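Local atomic coordinates of succinate-semialdehyde dehydrogenase (Synechococcus sp., PDB entry 4ITA), a protein that probably oxidises succinic semialdehyde to succinate with NADP+ as cofactor, as a cyanobacterial member of the aldehyde dehydrogenase family. Residues A[69-74]-A[80-85]. Numbering follows the deposited sequence.
Sequences EIMTTE and QSAIAE
Met71 and Ala82 meet where two consecutive helices come closest, their CB atoms 4.0 Å apart, and the pair illustrates how a small residue, here Ala82 of helix 79-103, receives a longer one, Met71 of helix 64-75. With CG anti to its carbonyl carbon (chi1 -62°), Met71 sends its chain past Ala82 toward Glu85, and a bend at chi3 (-125°) brings CE to 3.4 Å from the backbone O of Ala82. Its sulfur sits over the face of the Glu85 carboxylate, with SD 3.6 Å from CD. The methyl of Ala82 also meets Thr72 OG1, 4.0 Å from CB, a hydroxyl that hydrogen-bonds to Lys77 O in the linker and to Ala68 O. Within the aldehyde dehydrogenase fold, helices 64-75 and 79-103 follow one another through a short turn, and the two segments run at 129° with axes 8.7 Å apart. Glu85, extended beyond CG and about 9 Å from the bound NADPH, fastens this helix pair to the start of helix 137-149, since OE1 forms a salt bridge with Lys77 while OE2 accepts from the backbone N of Phe136 and Trp137. A leucine in its place would probably leave the Lys77 ammonium without its carboxylate and the amides of Phe136 and Trp137 without an acceptor. Whereas Met71, Thr72, Ala82 and Glu85 are buried, Glu69 and Gln80 are solvent-exposed, their CB atoms pointing away and their side chains not touching the opposing segment.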
# COMPACT_ATOMS: atom_id res chain seq x y z
N GLU A 69 9.85 -21.43 26.03
CA GLU A 69 10.39 -20.99 27.31
C GLU A 69 11.01 -19.61 27.19
O GLU A 69 10.94 -18.79 28.11
CB GLU A 69 11.42 -21.99 27.85
CG GLU A 69 11.91 -21.66 29.25
CD GLU A 69 12.81 -22.73 29.83
OE1 GLU A 69 13.35 -23.54 29.05
OE2 GLU A 69 12.98 -22.75 31.07
N ILE A 70 11.63 -19.33 26.04
CA ILE A 70 12.22 -18.01 25.83
C ILE A 70 11.11 -16.96 25.82
O ILE A 70 11.24 -15.93 26.48
CB ILE A 70 13.02 -17.93 24.51
CG1 ILE A 70 14.11 -19.00 24.46
CG2 ILE A 70 13.62 -16.54 24.35
CD1 ILE A 70 14.81 -19.07 23.11
N MET A 71 10.03 -17.24 25.08
CA MET A 71 8.89 -16.32 25.00
C MET A 71 8.31 -16.04 26.38
O MET A 71 8.11 -14.89 26.77
CB MET A 71 7.79 -16.87 24.08
CG MET A 71 8.20 -17.08 22.61
SD MET A 71 6.82 -17.58 21.53
CE MET A 71 7.48 -19.10 20.81
N THR A 72 8.02 -17.11 27.12
CA THR A 72 7.44 -16.98 28.46
C THR A 72 8.35 -16.20 29.40
O THR A 72 7.89 -15.33 30.14
CB THR A 72 7.13 -18.36 29.03
OG1 THR A 72 6.16 -19.00 28.20
CG2 THR A 72 6.59 -18.26 30.46
N THR A 73 9.64 -16.50 29.37
CA THR A 73 10.59 -15.81 30.23
C THR A 73 10.62 -14.31 29.95
O THR A 73 10.64 -13.49 30.88
CB THR A 73 12.00 -16.38 30.05
OG1 THR A 73 12.00 -17.75 30.45
CG2 THR A 73 13.02 -15.61 30.89
N GLU A 74 10.63 -13.94 28.68
CA GLU A 74 10.76 -12.53 28.32
C GLU A 74 9.48 -11.72 28.44
O GLU A 74 9.52 -10.56 28.84
CB GLU A 74 11.35 -12.36 26.92
CG GLU A 74 12.78 -12.86 26.78
CD GLU A 74 13.49 -12.27 25.58
OE1 GLU A 74 13.01 -12.47 24.44
OE2 GLU A 74 14.54 -11.61 25.79
N GLN A 80 2.36 -22.96 27.57
CA GLN A 80 1.52 -23.73 26.67
C GLN A 80 1.07 -22.93 25.45
O GLN A 80 1.08 -23.45 24.33
CB GLN A 80 0.31 -24.32 27.42
CG GLN A 80 0.70 -25.37 28.46
CD GLN A 80 1.53 -26.52 27.89
OE1 GLN A 80 2.59 -26.85 28.40
NE2 GLN A 80 1.02 -27.13 26.82
N SER A 81 0.69 -21.68 25.64
CA SER A 81 0.31 -20.84 24.50
C SER A 81 1.53 -20.48 23.65
O SER A 81 1.40 -20.29 22.44
CB SER A 81 -0.47 -19.59 24.93
OG SER A 81 0.32 -18.70 25.68
N ALA A 82 2.70 -20.40 24.27
CA ALA A 82 3.94 -20.14 23.53
C ALA A 82 4.34 -21.35 22.68
O ALA A 82 4.89 -21.18 21.59
CB ALA A 82 5.07 -19.72 24.47
N ILE A 83 4.05 -22.56 23.16
CA ILE A 83 4.25 -23.75 22.35
C ILE A 83 3.35 -23.66 21.12
O ILE A 83 3.81 -23.88 20.00
CB ILE A 83 3.96 -25.04 23.17
CG1 ILE A 83 5.10 -25.31 24.15
CG2 ILE A 83 3.77 -26.24 22.25
CD1 ILE A 83 4.79 -26.38 25.18
N ALA A 84 2.09 -23.30 21.32
CA ALA A 84 1.18 -23.13 20.19
C ALA A 84 1.70 -22.06 19.23
O ALA A 84 1.57 -22.20 18.01
CB ALA A 84 -0.24 -22.81 20.66
N GLU A 85 2.28 -20.99 19.77
CA GLU A 85 2.81 -19.93 18.92
C GLU A 85 3.98 -20.42 18.05
O GLU A 85 4.08 -20.07 16.87
CB GLU A 85 3.21 -18.70 19.75
CG GLU A 85 3.74 -17.60 18.85
CD GLU A 85 4.06 -16.31 19.56
OE1 GLU A 85 3.64 -16.09 20.72
OE2 GLU A 85 4.73 -15.47 18.93